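Galactose-binding lectin (Arachis hypogaea, PDB 6VC3) binds carbohydrate as a homotetrameric, calcium- and manganese-binding legume lectin specific for D-galactose. Local coordinates at residues V120-Y125 with V151-V156; P81-I86 with S209-G214. All blocks are in the same frame, centred on the assembly; numbering follows the deposited sequence.

Overall arrangement
Both contacts lie in the legume lectin domain, with centres 12 Å apart, and both belong to the same end of its seven-stranded antiparallel sheet. Strand 84-91 lies between strands 201-209 and 117-123; segment 81-86 enters, and segment 120-125 leaves, neighbouring strands at the same end of the sheet, and F122 N is 2.8 Å from I85 O, a probable hydrogen bond. Along the chain the order is 81-86, 120-125, 151-156 and 209-214. Contact 1 carries part of the manganese and calcium sites, contact 2 the aspartate and serine beside galactose O3 and O4. The sugar touches both, so the metal-bound end of strand 117-123 with its loop and the loop after strand 201-209 contribute to one sugar site.

Contact 1. Residues V120-Y125 with V151-V156; sequences VEFDTY and VPWNSV. With MN (manganese (II) ion), chain F; CA (calcium ion), chain G; QWJ (6-S-(prop-2-yn-1-yl)-6-thio-beta-D-glucopyranosyl 1-thio-beta-D-galactopyranoside), chain E.
F122 and W153 meet where two strands of the seven-stranded sheet of the legume lectin fold, a beta sandwich, run out into loops. They make an edge-to-face (T-shaped) aromatic pair: the edge of F122 is directed at the face of the indole six-membered ring, with centroids 5.7 Å apart and planes at 70°. F122 CB also packs on W153 CZ3 at 3.9 Å. Two large aromatics suit this buried site between the sheets, where V178 and M73 add further apolar cover.

Beyond them, T124 turns its methyl to the serine, CG2 lying 3.6 Å from S155 OG. With OG1 set between the backbone N and the carbonyl carbon (chi1 72°), threonine can serve both surroundings, for OG1 hydrogen-bonds Q216. On the face of the indole opposite F122 runs the backbone N of S155, which donates to D136.

The acidic side chains of 120-125 serve the metals. E121 OE2 binds manganese, while D123 bridges: its OD2 lies 2.1 Å from the manganese ion and, with OD1, also holds calcium. H137 and D132 help complete the manganese site, N127 and D132 that of calcium. Y125 joins calcium through its carbonyl O at 2.2 Å, and its backbone N donates almost straight (170°) to D123 OD1, an Asx turn that ties this carboxylate to the loop that follows. The tyrosine ring itself forms a flat floor for the galactose ring, whose C4 sits over the ring centre, 3.7 Å above its plane.

Contact 2. Residues P81-I86 with S209-G214; sequences PADGII and SGSLGG. With QWJ (6-S-(prop-2-yn-1-yl)-6-thio-beta-D-glucopyranosyl 1-thio-beta-D-galactopyranoside), chain E.
D83 and S209 join the two segments by a backbone hydrogen bond, D83 N to S209 O at 3.0 Å, within the galactose-binding site of the legume lectin fold. The bond lies in the carbonyl plane but is bent at hydrogen, 139°. It forms where segment 81-86 enters strand 84-91 and strand 201-209 gives way to the loop 210-214. The peptide bond between A82 and D83 is cis, a feature well known at this aspartate in legume lectins, and it helps present the carboxylate to the sugar. Just after it, G84 has backbone angles that suit glycine.

The polar contacts with the sugar centre on D83. A carboxylate suits the place because it can receive two adjacent sugar hydroxyls at once: galactose O4 donates to D83 OD1 at 2.6 Å, and O3 donates to D83 OD2 at 2.7 Å. From the other segment S211 OG also comes within 2.6 Å of O4, so that the hydroxyl distinguishing galactose from glucose is met by both segments, in keeping with the lectin's specificity. D80 and N127 supply further hydrogen bonds to the ligand.

Apolar packing is slight and close: A82 CB rests against G214 CA at 3.6 Å. Small residues fit here, since a glycine at 214 lets the loop lie beside both the alanine methyl and galactose O4.

The loop is held by its own bonds. S211 N donates to G214 O at 2.8 Å. In return, with OG set between the backbone N and the carbonyl carbon (chi1 61°), the serine closes an ST motif in which G214 N donates to S211 OG at 2.9 Å.

Contact 1. Residues V120-Y125 with V151-V156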
loop_
_atom_site.group_PDB
_atom_site.type_symbol
_atom_site.label_atom_id
_atom_site.label_comp_id
_atom_site.label_asym_id
_atom_site.label_seq_id
_atom_site.Cartn_x
_atom_site.Cartn_y
_atom_site.Cartn_z
ATOM N N VAL A 120 15.710 15.962 -12.353
ATOM C CA VAL A 120 14.691 16.321 -13.347
ATOM C C VAL A 120 14.273 17.747 -13.021
ATOM O O VAL A 120 13.592 17.988 -12.013
ATOM C CB VAL A 120 13.465 15.363 -13.444
ATOM C CG1 VAL A 120 12.511 15.810 -14.560
ATOM C CG2 VAL A 120 13.892 13.911 -13.645
ATOM N N GLU A 121 14.733 18.693 -13.838
ATOM C CA GLU A 121 14.437 20.104 -13.649
ATOM C C GLU A 121 13.212 20.551 -14.455
ATOM O O GLU A 121 12.893 19.981 -15.508
ATOM C CB GLU A 121 15.651 20.973 -14.005
ATOM C CG GLU A 121 16.129 20.821 -15.435
ATOM C CD GLU A 121 17.040 21.930 -15.907
ATOM O OE1 GLU A 121 18.073 22.169 -15.247
ATOM O OE2 GLU A 121 16.739 22.533 -16.957
ATOM N N PHE A 122 12.529 21.577 -13.916
ATOM C CA PHE A 122 11.359 22.259 -14.461
ATOM C C PHE A 122 11.746 23.726 -14.483
ATOM O O PHE A 122 11.406 24.513 -13.592
ATOM C CB PHE A 122 10.111 21.949 -13.618
ATOM C CG PHE A 122 9.784 20.473 -13.579
ATOM C CD1 PHE A 122 8.953 19.903 -14.540
ATOM C CD2 PHE A 122 10.334 19.646 -12.603
ATOM C CE1 PHE A 122 8.663 18.533 -14.509
ATOM C CE2 PHE A 122 10.064 18.279 -12.594
ATOM C CZ PHE A 122 9.234 17.731 -13.548
ATOM N N ASP A 123 12.555 24.047 -15.484
ATOM C CA ASP A 123 13.198 25.316 -15.698
ATOM C C ASP A 123 12.307 26.323 -16.409
ATOM O O ASP A 123 11.813 26.047 -17.513
ATOM C CB ASP A 123 14.478 25.078 -16.484
ATOM C CG ASP A 123 15.516 26.137 -16.266
ATOM O OD1 ASP A 123 15.137 27.281 -15.989
ATOM O OD2 ASP A 123 16.705 25.815 -16.341
ATOM N N THR A 124 12.168 27.528 -15.771
ATOM C CA THR A 124 11.318 28.650 -16.177
ATOM C C THR A 124 12.101 29.923 -16.569
ATOM O O THR A 124 11.474 30.959 -16.806
ATOM C CB THR A 124 10.335 28.988 -15.037
ATOM O OG1 THR A 124 11.031 29.610 -13.951
ATOM C CG2 THR A 124 9.558 27.783 -14.552
ATOM N N TYR A 125 13.443 29.842 -16.673
ATOM C CA TYR A 125 14.298 30.972 -17.071
ATOM C C TYR A 125 15.480 30.469 -17.906
ATOM O O TYR A 125 16.118 29.485 -17.525
ATOM C CB TYR A 125 14.803 31.795 -15.855
ATOM C CG TYR A 125 15.623 33.003 -16.266
ATOM C CD1 TYR A 125 16.992 32.899 -16.493
ATOM C CD2 TYR A 125 15.026 34.242 -16.466
ATOM C CE1 TYR A 125 17.733 33.977 -16.964
ATOM C CE2 TYR A 125 15.768 35.345 -16.889
ATOM C CZ TYR A 125 17.124 35.206 -17.145
ATOM O OH TYR A 125 17.887 36.280 -17.563
ATOM N N VAL A 151 13.530 19.115 -23.139
ATOM C CA VAL A 151 12.334 19.054 -23.960
ATOM C C VAL A 151 11.586 20.396 -23.764
ATOM O O VAL A 151 11.442 20.837 -22.626
ATOM C CB VAL A 151 11.454 17.783 -23.668
ATOM C CG1 VAL A 151 10.870 17.781 -22.245
ATOM C CG2 VAL A 151 10.355 17.589 -24.711
ATOM N N PRO A 152 11.094 21.046 -24.847
ATOM C CA PRO A 152 10.325 22.292 -24.667
ATOM C C PRO A 152 9.048 22.032 -23.853
ATOM O O PRO A 152 8.373 20.992 -24.017
ATOM C CB PRO A 152 10.007 22.721 -26.106
ATOM C CG PRO A 152 10.996 21.990 -26.963
ATOM C CD PRO A 152 11.178 20.682 -26.274
ATOM N N TRP A 153 8.754 22.964 -22.943
ATOM C CA TRP A 153 7.637 22.893 -22.001
ATOM C C TRP A 153 7.092 24.321 -21.772
ATOM O O TRP A 153 7.642 25.292 -22.314
ATOM C CB TRP A 153 8.162 22.230 -20.699
ATOM C CG TRP A 153 7.188 22.099 -19.559
ATOM C CD1 TRP A 153 6.033 21.370 -19.539
ATOM C CD2 TRP A 153 7.324 22.676 -18.251
ATOM N NE1 TRP A 153 5.419 21.499 -18.316
ATOM C CE2 TRP A 153 6.189 22.296 -17.507
ATOM C CE3 TRP A 153 8.285 23.520 -17.648
ATOM C CZ2 TRP A 153 6.003 22.697 -16.175
ATOM C CZ3 TRP A 153 8.097 23.920 -16.331
ATOM C CH2 TRP A 153 6.964 23.519 -15.613
ATOM N N ASN A 154 5.984 24.446 -21.041
ATOM C CA ASN A 154 5.402 25.746 -20.728
ATOM C C ASN A 154 4.949 25.750 -19.270
ATOM O O ASN A 154 4.121 24.923 -18.882
ATOM C CB ASN A 154 4.252 26.100 -21.694
ATOM C CG ASN A 154 3.509 27.393 -21.389
ATOM O OD1 ASN A 154 4.077 28.403 -20.924
ATOM N ND2 ASN A 154 2.215 27.397 -21.689
ATOM N N SER A 155 5.532 26.640 -18.456
ATOM C CA SER A 155 5.148 26.776 -17.047
ATOM C C SER A 155 4.020 27.789 -16.964
ATOM O O SER A 155 4.224 28.963 -17.275
ATOM C CB SER A 155 6.335 27.186 -16.174
ATOM O OG SER A 155 6.016 27.145 -14.790
ATOM N N VAL A 156 2.812 27.313 -16.636
ATOM C CA VAL A 156 1.621 28.159 -16.516
ATOM C C VAL A 156 1.472 28.584 -15.037
ATOM O O VAL A 156 1.446 27.731 -14.148
ATOM C CB VAL A 156 0.355 27.460 -17.081
ATOM C CG1 VAL A 156 -0.900 28.316 -16.879
ATOM C CG2 VAL A 156 0.538 27.092 -18.555
HETATM MN MN MN F . 17.589 24.555 -17.739
HETATM CA CA CA G . 17.471 28.340 -16.190
HETATM C C4 QWJ E . 17.492 34.621 -13.214
HETATM C C3 QWJ E . 18.901 34.070 -13.424
HETATM C C5 QWJ E . 17.442 36.083 -13.648
HETATM C C1 QWJ E . 19.751 36.409 -13.170
HETATM C C2 QWJ E . 19.928 34.957 -12.724
HETATM C C6 QWJ E . 16.105 36.740 -13.409
HETATM O O5 QWJ E . 18.422 36.846 -12.925
HETATM O O2 QWJ E . 21.250 34.507 -12.996
HETATM O O3 QWJ E . 19.001 32.733 -12.957
HETATM O O4 QWJ E . 17.132 34.528 -11.845
HETATM O O6 QWJ E . 15.839 37.756 -14.371
HETATM S S1 QWJ E . 20.942 37.503 -12.359
HETATM O O HOH W 1 19.155 24.317 -16.364
HETATM O O HOH W 2 18.420 22.996 -19.106
HETATM O O HOH W 3 16.768 29.003 -14.123
HETATM O O HOH W 4 19.024 27.147 -15.081
#

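Contact 2. Residues P81-I86 with S209-G214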
loop_
_atom_site.group_PDB
_atom_site.type_symbol
_atom_site.label_atom_id
_atom_site.label_comp_id
_atom_site.label_asym_id
_atom_site.label_seq_id
_atom_site.Cartn_x
_atom_site.Cartn_y
_atom_site.Cartn_z
ATOM N N PRO A 81 9.317 35.730 -13.284
ATOM C CA PRO A 81 9.023 34.374 -12.767
ATOM C C PRO A 81 10.212 33.437 -12.966
ATOM O O PRO A 81 10.464 32.945 -14.068
ATOM C CB PRO A 81 7.784 33.942 -13.559
ATOM C CG PRO A 81 7.246 35.169 -14.170
ATOM C CD PRO A 81 8.407 36.078 -14.392
ATOM N N ALA A 82 11.006 33.288 -11.886
ATOM C CA ALA A 82 12.239 32.505 -11.908
ATOM C C ALA A 82 12.502 31.877 -10.523
ATOM O O ALA A 82 11.970 32.382 -9.550
ATOM C CB ALA A 82 13.402 33.396 -12.337
ATOM N N ASP A 83 13.228 30.738 -10.420
ATOM C CA ASP A 83 13.982 30.091 -11.497
ATOM C C ASP A 83 13.507 28.691 -11.895
ATOM O O ASP A 83 13.848 28.225 -12.995
ATOM C CB ASP A 83 15.452 30.043 -11.096
ATOM C CG ASP A 83 16.206 31.282 -11.524
ATOM O OD1 ASP A 83 16.183 32.308 -10.756
ATOM O OD2 ASP A 83 16.838 31.234 -12.597
ATOM N N GLY A 84 12.733 28.050 -11.021
ATOM C CA GLY A 84 12.196 26.721 -11.258
ATOM C C GLY A 84 12.431 25.748 -10.130
ATOM O O GLY A 84 13.009 26.094 -9.097
ATOM N N ILE A 85 11.959 24.530 -10.322
ATOM C CA ILE A 85 12.070 23.426 -9.369
ATOM C C ILE A 85 12.877 22.272 -10.001
ATOM O O ILE A 85 12.740 21.999 -11.188
ATOM C CB ILE A 85 10.649 22.943 -8.913
ATOM C CG1 ILE A 85 9.817 24.094 -8.267
ATOM C CG2 ILE A 85 10.733 21.713 -7.979
ATOM C CD1 ILE A 85 8.233 23.834 -8.147
ATOM N N ILE A 86 13.704 21.603 -9.192
ATOM C CA ILE A 86 14.426 20.418 -9.599
ATOM C C ILE A 86 14.120 19.268 -8.592
ATOM O O ILE A 86 14.201 19.458 -7.379
ATOM C CB ILE A 86 15.948 20.650 -9.819
ATOM C CG1 ILE A 86 16.608 19.413 -10.496
ATOM C CG2 ILE A 86 16.681 21.097 -8.538
ATOM C CD1 ILE A 86 18.056 19.578 -10.961
ATOM N N SER A 209 15.069 27.801 -6.364
ATOM C CA SER A 209 15.880 28.970 -6.066
ATOM C C SER A 209 15.426 30.183 -6.872
ATOM O O SER A 209 14.649 30.050 -7.819
ATOM C CB SER A 209 17.358 28.685 -6.330
ATOM O OG SER A 209 17.607 28.447 -7.704
ATOM N N GLY A 210 15.876 31.356 -6.448
ATOM C CA GLY A 210 15.612 32.610 -7.133
ATOM C C GLY A 210 16.849 33.473 -7.163
ATOM O O GLY A 210 17.897 33.078 -6.652
ATOM N N SER A 211 16.735 34.664 -7.743
ATOM C CA SER A 211 17.829 35.643 -7.758
ATOM C C SER A 211 17.348 36.977 -7.108
ATOM O O SER A 211 16.420 36.956 -6.290
ATOM C CB SER A 211 18.332 35.850 -9.180
ATOM O OG SER A 211 17.278 36.359 -9.978
ATOM N N LEU A 212 17.986 38.121 -7.452
ATOM C CA LEU A 212 17.578 39.447 -6.974
ATOM C C LEU A 212 16.265 39.833 -7.671
ATOM O O LEU A 212 15.291 40.171 -6.992
ATOM C CB LEU A 212 18.677 40.492 -7.251
ATOM C CG LEU A 212 18.432 41.899 -6.684
ATOM C CD1 LEU A 212 19.576 42.309 -5.813
ATOM C CD2 LEU A 212 18.208 42.912 -7.786
ATOM N N GLY A 213 16.266 39.727 -9.012
ATOM C CA GLY A 213 15.144 40.052 -9.892
ATOM C C GLY A 213 14.175 38.925 -10.215
ATOM O O GLY A 213 12.971 39.162 -10.383
ATOM N N GLY A 214 14.706 37.705 -10.302
ATOM C CA GLY A 214 13.941 36.509 -10.608
ATOM C C GLY A 214 13.388 35.803 -9.399
ATOM O O GLY A 214 14.131 35.126 -8.684
HETATM C C4 QWJ E . 17.492 34.621 -13.214
HETATM C C3 QWJ E . 18.901 34.070 -13.424
HETATM C C5 QWJ E . 17.442 36.083 -13.648
HETATM C C1 QWJ E . 19.751 36.409 -13.170
HETATM C C2 QWJ E . 19.928 34.957 -12.724
HETATM C C6 QWJ E . 16.105 36.740 -13.409
HETATM O O5 QWJ E . 18.422 36.846 -12.925
HETATM O O2 QWJ E . 21.250 34.507 -12.996
HETATM O O3 QWJ E . 19.001 32.733 -12.957
HETATM O O4 QWJ E . 17.132 34.528 -11.845
HETATM O O6 QWJ E . 15.839 37.756 -14.371
HETATM S S1 QWJ E . 20.942 37.503 -12.359
#